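Agglutinin alpha chain (Artocarpus integer, PDB 4R6R) binds D-galactose as a lectin, recognises the T-antigen disaccharide Gal-beta1,3-GalNAc and human IgA1, and stimulates T and B cells. Local coordinates at residues 45-51 and 120-124; 66-72 and 101-107. All coordinates share one frame; numbering follows the deposited sequence.

Contact 1 of 2, residues 45-51 and 120-124; sequences KSFITGF and IGYWL. With 147 (4-nitrophenyl beta-D-galactopyranoside), chain I.
Two hydrogen bonds join the loops: Ser46 OG donates to Tyr122 O (2.6 Å), and Phe47 N to Gly121 O (2.9 Å, nearly straight at 170°), each donor lying above the carbonyl plane. With OG anti to its own backbone N (chi1 176°), Ser46 also accepts from Ile48 N, closing an ST turn. One water donates to both Lys45 O and Ile120 O.

Two CH-pi contacts run in opposite senses, one donor from each loop. Gly121 CA sits over a face of the Phe47 ring, 3.8 Å from its centroid, while Ile48 CG2 stands over the centre of the Tyr122 ring, 3.6 Å from the centroid. Phe51 CZ meets Trp123 CD1 at 3.6 Å, rim to rim, with the ring planes 81° apart.

The backbone of 120-124 also holds the galactoside. Tyr122 N donates to the sugar O5 (3.0 Å). Trp123 N donates to the sugar O6 (2.8 Å). Gly121 CA lies 3.4 Å from O4 of the sugar. Gly1 N and Asp125 OD1 also bond to the ligand, in the galactose site of this jacalin-type lectin.

Loop 45-51 runs between strands 37-40 and 52-57; the turn at 120-124 leads from strand 110-120 into strand 124-132.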
loop_
_atom_site.group_PDB
_atom_site.type_symbol
_atom_site.label_atom_id
_atom_site.label_comp_id
_atom_site.label_asym_id
_atom_site.label_seq_id
_atom_site.Cartn_x
_atom_site.Cartn_y
_atom_site.Cartn_z
ATOM N N LYS A 45 8.116 -9.953 28.009
ATOM C CA LYS A 45 7.800 -10.733 29.215
ATOM C C LYS A 45 6.995 -10.006 30.222
ATOM O O LYS A 45 7.235 -8.833 30.505
ATOM C CB LYS A 45 9.136 -11.133 29.863
ATOM C CG LYS A 45 9.962 -11.993 28.920
ATOM C CD LYS A 45 9.565 -13.433 29.051
ATOM C CE LYS A 45 10.195 -14.051 30.299
ATOM N NZ LYS A 45 9.287 -15.115 30.832
ATOM N N SER A 46 6.028 -10.706 30.798
ATOM C CA SER A 46 5.399 -10.194 32.018
ATOM C C SER A 46 6.437 -9.978 33.099
ATOM O O SER A 46 7.435 -10.721 33.174
ATOM C CB SER A 46 4.396 -11.245 32.514
ATOM O OG SER A 46 3.800 -10.887 33.760
ATOM N N PHE A 47 6.097 -9.049 33.987
ATOM C CA PHE A 47 6.874 -8.812 35.249
ATOM C C PHE A 47 6.656 -9.934 36.245
ATOM O O PHE A 47 7.441 -10.040 37.213
ATOM C CB PHE A 47 6.430 -7.529 35.907
ATOM C CG PHE A 47 6.614 -6.271 35.093
ATOM C CD1 PHE A 47 7.390 -6.222 33.944
ATOM C CD2 PHE A 47 5.997 -5.084 35.528
ATOM C CE1 PHE A 47 7.506 -5.019 33.232
ATOM C CE2 PHE A 47 6.137 -3.874 34.844
ATOM C CZ PHE A 47 6.912 -3.850 33.694
ATOM N N ILE A 48 5.654 -10.787 36.060
ATOM C CA ILE A 48 5.355 -11.898 36.971
ATOM C C ILE A 48 5.410 -13.271 36.332
ATOM O O ILE A 48 5.441 -13.398 35.061
ATOM C CB ILE A 48 4.011 -11.695 37.741
ATOM C CG1 ILE A 48 2.790 -11.835 36.795
ATOM C CG2 ILE A 48 3.987 -10.357 38.465
ATOM C CD1 ILE A 48 1.467 -11.618 37.540
ATOM N N THR A 49 5.499 -14.332 37.122
ATOM C CA THR A 49 5.571 -15.668 36.573
ATOM C C THR A 49 4.292 -16.359 36.930
ATOM O O THR A 49 3.412 -15.752 37.538
ATOM C CB THR A 49 6.753 -16.450 37.168
ATOM O OG1 THR A 49 6.561 -16.435 38.588
ATOM C CG2 THR A 49 8.102 -15.793 36.809
ATOM N N GLY A 50 4.155 -17.609 36.521
ATOM C CA GLY A 50 2.965 -18.392 36.838
ATOM C C GLY A 50 2.017 -18.588 35.639
ATOM O O GLY A 50 0.877 -19.114 35.805
ATOM N N PHE A 51 2.472 -18.178 34.452
ATOM C CA PHE A 51 1.634 -18.330 33.263
ATOM C C PHE A 51 1.815 -19.683 32.555
ATOM O O PHE A 51 2.858 -20.337 32.728
ATOM C CB PHE A 51 1.936 -17.235 32.264
ATOM C CG PHE A 51 1.630 -15.858 32.772
ATOM C CD1 PHE A 51 0.348 -15.365 32.699
ATOM C CD2 PHE A 51 2.628 -15.053 33.301
ATOM C CE1 PHE A 51 0.021 -14.094 33.133
ATOM C CE2 PHE A 51 2.324 -13.764 33.725
ATOM C CZ PHE A 51 1.026 -13.289 33.687
ATOM N N ILE A 120 3.407 -4.456 28.123
ATOM C CA ILE A 120 3.149 -5.533 29.081
ATOM C C ILE A 120 3.766 -5.095 30.415
ATOM O O ILE A 120 4.953 -4.789 30.481
ATOM C CB ILE A 120 3.786 -6.843 28.596
ATOM C CG1 ILE A 120 3.206 -7.193 27.235
ATOM C CG2 ILE A 120 3.503 -8.005 29.549
ATOM C CD1 ILE A 120 3.764 -8.454 26.637
ATOM N N GLY A 121 2.913 -5.193 31.422
ATOM C CA GLY A 121 3.341 -4.962 32.828
ATOM C C GLY A 121 3.224 -6.313 33.546
ATOM O O GLY A 121 3.855 -7.320 33.160
ATOM N N TYR A 122 2.353 -6.423 34.575
ATOM C CA TYR A 122 2.015 -7.787 35.075
ATOM C C TYR A 122 1.331 -8.565 33.926
ATOM O O TYR A 122 1.473 -9.800 33.801
ATOM C CB TYR A 122 1.056 -7.683 36.297
ATOM C CG TYR A 122 1.755 -7.338 37.624
ATOM C CD1 TYR A 122 2.965 -6.698 37.657
ATOM C CD2 TYR A 122 1.214 -7.791 38.825
ATOM C CE1 TYR A 122 3.617 -6.393 38.846
ATOM C CE2 TYR A 122 1.876 -7.532 40.031
ATOM C CZ TYR A 122 3.055 -6.832 40.013
ATOM O OH TYR A 122 3.730 -6.558 41.193
ATOM N N TRP A 123 0.478 -7.838 33.198
ATOM C CA TRP A 123 -0.278 -8.461 32.061
ATOM C C TRP A 123 -0.090 -7.592 30.805
ATOM O O TRP A 123 0.393 -6.455 30.852
ATOM C CB TRP A 123 -1.774 -8.694 32.361
ATOM C CG TRP A 123 -1.865 -9.479 33.627
ATOM C CD1 TRP A 123 -1.610 -10.839 33.799
ATOM C CD2 TRP A 123 -2.082 -8.924 34.972
ATOM N NE1 TRP A 123 -1.692 -11.146 35.155
ATOM C CE2 TRP A 123 -1.992 -10.035 35.884
ATOM C CE3 TRP A 123 -2.294 -7.639 35.481
ATOM C CZ2 TRP A 123 -2.133 -9.875 37.288
ATOM C CZ3 TRP A 123 -2.483 -7.496 36.886
ATOM C CH2 TRP A 123 -2.389 -8.590 37.743
ATOM N N LEU A 124 -0.529 -8.150 29.657
ATOM C CA LEU A 124 -0.604 -7.398 28.408
ATOM C C LEU A 124 -1.622 -6.263 28.636
ATOM O O LEU A 124 -2.803 -6.486 28.801
ATOM C CB LEU A 124 -1.061 -8.340 27.288
ATOM C CG LEU A 124 -1.202 -7.674 25.869
ATOM C CD1 LEU A 124 0.091 -7.047 25.396
ATOM C CD2 LEU A 124 -1.729 -8.760 24.897
HETATM C C1 147 I . 1.936 -2.811 36.571
HETATM C C2 147 I . 2.317 -1.488 35.849
HETATM O O2 147 I . 2.915 -0.500 36.736
HETATM C C3 147 I . 1.096 -0.860 35.154
HETATM O O3 147 I . 1.563 0.239 34.342
HETATM C C4 147 I . 0.379 -1.973 34.263
HETATM O O4 147 I . 1.327 -2.276 33.261
HETATM C C5 147 I . 0.098 -3.268 35.160
HETATM C C6 147 I . -0.883 -4.293 34.544
HETATM O O6 147 I . -0.260 -5.111 33.532
HETATM O O5 147 I . 1.341 -3.840 35.646
HETATM O O1 147 I . 3.117 -3.245 37.291
HETATM O O HOH W 1 7.229 -6.319 29.754
#

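Contact 2 of 2, residues 66-72 and 101-107; sequences MEVSGYT and GTPFNLP
Gly70 and Phe104 face each other in an antiparallel strand pair, 66-72 with 102-107, at what is, within this chain, one edge of a four-stranded sheet of the beta-prism fold (type I). The Phe104 ring lies over the glycine backbone: Gly70 N sits over one ring face, offset toward the rim, and Phe104 CE2 comes to 3.4 Å from Gly70 C. Phe104 CG stands between the backbone N and the carbonyl carbon (chi1 70°), which folds the ring across onto the neighbouring strand. Phe104 CZ lies 3.8 Å from Gly70 CA. Thr72 CG2 touches Phe104 CD2 at 3.9 Å, the two side chains crossing at about a right angle.

On the sheet face that carries Glu67, Ser69 and Tyr71, the Tyr71 ring lies against Pro103, Tyr71 CE2 meeting Pro103 CB at 3.8 Å, while Gly101 O lies at the ring's edge. Glu67, extended, runs its carboxylate along Pro107 toward Asn105, with Glu67 OE2 3.3 Å from Asn105 CB.

Paired backbone bonds hold these side chains in register. Val68 with Leu106, Gly70 with Phe104 and Thr72 with Thr102 are hydrogen-bonded pairs, each donating both ways; Leu106 N to Val68 O is the straightest (2.8 Å, 176°).

Further out, strand 78-88 flanks 66-72 on its other edge, where Met66 and Glu67 both face Lys87 in a classic beta bulge. Val68 and Leu106 both reach Met129 of strand 124-132, inside the prism. One bound peptide stacks an aromatic ring on Phe104, and another hydrogen-bonds to Asn105 O and the Pro107 backbone; Leu106 also meets Leu106 of the second subunit. The IgA-binding region, 68-89, begins at Val68. Near the Gly101 end, a water lies 2.7 Å from Thr72 OG1 and donates to Thr102 O at 3.0 Å.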
loop_
_atom_site.group_PDB
_atom_site.type_symbol
_atom_site.label_atom_id
_atom_site.label_comp_id
_atom_site.label_asym_id
_atom_site.label_seq_id
_atom_site.Cartn_x
_atom_site.Cartn_y
_atom_site.Cartn_z
ATOM N N MET A 66 -6.909 -14.540 10.069
ATOM C CA MET A 66 -8.079 -13.842 9.505
ATOM C C MET A 66 -8.823 -12.995 10.520
ATOM O O MET A 66 -9.567 -12.091 10.186
ATOM C CB MET A 66 -9.026 -14.859 8.810
ATOM C CG MET A 66 -8.372 -15.524 7.601
ATOM S SD MET A 66 -9.549 -16.715 6.849
ATOM C CE MET A 66 -10.835 -15.672 6.083
ATOM N N GLU A 67 -8.693 -13.310 11.808
ATOM C CA GLU A 67 -9.379 -12.524 12.834
ATOM C C GLU A 67 -8.625 -12.661 14.126
ATOM O O GLU A 67 -8.236 -13.784 14.486
ATOM C CB GLU A 67 -10.846 -12.994 13.089
ATOM C CG GLU A 67 -11.570 -12.103 14.108
ATOM C CD GLU A 67 -13.066 -12.354 14.205
ATOM O OE1 GLU A 67 -13.603 -13.164 13.415
ATOM O OE2 GLU A 67 -13.731 -11.734 15.042
ATOM N N VAL A 68 -8.388 -11.526 14.788
ATOM C CA VAL A 68 -7.916 -11.554 16.186
ATOM C C VAL A 68 -9.041 -11.057 17.014
ATOM O O VAL A 68 -9.620 -10.001 16.716
ATOM C CB VAL A 68 -6.687 -10.662 16.360
ATOM C CG1 VAL A 68 -6.284 -10.637 17.833
ATOM C CG2 VAL A 68 -5.576 -11.153 15.428
ATOM N N SER A 69 -9.391 -11.763 18.096
ATOM C CA SER A 69 -10.464 -11.235 18.958
ATOM C C SER A 69 -10.071 -11.526 20.410
ATOM O O SER A 69 -9.074 -12.195 20.696
ATOM C CB SER A 69 -11.832 -11.862 18.687
ATOM O OG SER A 69 -11.754 -13.260 18.850
ATOM N N GLY A 70 -10.827 -10.926 21.317
ATOM C CA GLY A 70 -10.502 -11.163 22.737
ATOM C C GLY A 70 -11.354 -10.282 23.600
ATOM O O GLY A 70 -12.449 -9.800 23.214
ATOM N N TYR A 71 -10.918 -10.178 24.851
ATOM C CA TYR A 71 -11.579 -9.348 25.845
ATOM C C TYR A 71 -10.636 -8.480 26.564
ATOM O O TYR A 71 -9.491 -8.908 26.829
ATOM C CB TYR A 71 -12.266 -10.291 26.926
ATOM C CG TYR A 71 -13.512 -10.932 26.446
ATOM C CD1 TYR A 71 -13.476 -12.093 25.664
ATOM C CD2 TYR A 71 -14.765 -10.393 26.765
ATOM C CE1 TYR A 71 -14.658 -12.676 25.154
ATOM C CE2 TYR A 71 -15.930 -10.932 26.236
ATOM C CZ TYR A 71 -15.883 -12.076 25.468
ATOM O OH TYR A 71 -17.062 -12.665 24.998
ATOM N N THR A 72 -11.084 -7.267 26.930
ATOM C CA THR A 72 -10.310 -6.409 27.818
ATOM C C THR A 72 -11.088 -6.191 29.105
ATOM O O THR A 72 -12.331 -6.236 29.100
ATOM C CB THR A 72 -9.939 -5.068 27.198
ATOM O OG1 THR A 72 -11.128 -4.345 26.945
ATOM C CG2 THR A 72 -9.212 -5.237 25.886
ATOM N N GLY A 101 -15.258 -9.523 30.315
ATOM C CA GLY A 101 -15.112 -8.098 30.245
ATOM C C GLY A 101 -15.714 -7.565 28.953
ATOM O O GLY A 101 -16.817 -7.957 28.579
ATOM N N THR A 102 -14.980 -6.675 28.287
ATOM C CA THR A 102 -15.480 -6.018 27.054
ATOM C C THR A 102 -14.864 -6.730 25.844
ATOM O O THR A 102 -13.645 -6.716 25.705
ATOM C CB THR A 102 -15.049 -4.551 27.038
ATOM O OG1 THR A 102 -15.540 -3.879 28.217
ATOM C CG2 THR A 102 -15.610 -3.800 25.835
ATOM N N PRO A 103 -15.687 -7.304 24.954
ATOM C CA PRO A 103 -15.129 -7.941 23.765
ATOM C C PRO A 103 -14.586 -6.913 22.786
ATOM O O PRO A 103 -14.998 -5.741 22.760
ATOM C CB PRO A 103 -16.316 -8.665 23.161
ATOM C CG PRO A 103 -17.500 -7.790 23.533
ATOM C CD PRO A 103 -17.166 -7.303 24.925
ATOM N N PHE A 104 -13.587 -7.377 22.025
ATOM C CA PHE A 104 -13.117 -6.673 20.795
ATOM C C PHE A 104 -12.840 -7.709 19.749
ATOM O O PHE A 104 -12.624 -8.913 19.977
ATOM C CB PHE A 104 -11.884 -5.785 21.064
ATOM C CG PHE A 104 -10.660 -6.577 21.338
ATOM C CD1 PHE A 104 -9.826 -6.979 20.260
ATOM C CD2 PHE A 104 -10.353 -6.997 22.635
ATOM C CE1 PHE A 104 -8.731 -7.793 20.491
ATOM C CE2 PHE A 104 -9.211 -7.781 22.863
ATOM C CZ PHE A 104 -8.423 -8.185 21.774
ATOM N N ASN A 105 -12.881 -7.231 18.507
ATOM C CA ASN A 105 -12.524 -8.094 17.389
ATOM C C ASN A 105 -12.022 -7.307 16.191
ATOM O O ASN A 105 -12.539 -6.199 15.883
ATOM C CB ASN A 105 -13.614 -9.054 16.990
ATOM C CG ASN A 105 -14.793 -8.356 16.381
ATOM O OD1 ASN A 105 -15.353 -8.851 15.409
ATOM N ND2 ASN A 105 -15.217 -7.224 16.959
ATOM N N LEU A 106 -10.965 -7.849 15.603
ATOM C CA LEU A 106 -10.437 -7.307 14.340
ATOM C C LEU A 106 -10.487 -8.449 13.350
ATOM O O LEU A 106 -9.532 -9.201 13.244
ATOM C CB LEU A 106 -9.001 -6.771 14.542
ATOM C CG LEU A 106 -8.365 -5.923 13.409
ATOM C CD1 LEU A 106 -7.870 -6.636 12.187
ATOM C CD2 LEU A 106 -9.237 -4.750 12.987
ATOM N N PRO A 107 -11.575 -8.574 12.574
ATOM C CA PRO A 107 -11.673 -9.488 11.417
ATOM C C PRO A 107 -11.066 -8.778 10.195
ATOM O O PRO A 107 -11.110 -7.544 10.091
ATOM C CB PRO A 107 -13.171 -9.684 11.213
ATOM C CG PRO A 107 -13.825 -8.747 12.133
ATOM C CD PRO A 107 -12.830 -7.812 12.746
HETATM O O HOH W 2 -12.190 -4.405 24.464
#

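In the fold
From the N terminus, the chain builds strands 2-5, 11-19, 25-34 and 37-40 before entering contact 1 at 45-51. Strand 52-57 follows, and contact 2 opens at 66-72; strands 78-88 and 92-97 intervene before 101-107 closes this inner loop. The chain then runs up strand 110-120 to close the outer loop at 120-124, so contact 2 is nested inside contact 1. Their centres lie 20 Å apart and their nearest atoms about 7 Å apart, without touching. Contact 1 ties the sheet of strands 11-19, 25-34, 37-40 and 52-57 to that of 2-5, 110-120 and 124-132, whereas contact 2 stays within the third sheet, bringing its edge strand 102-108 against 65-75.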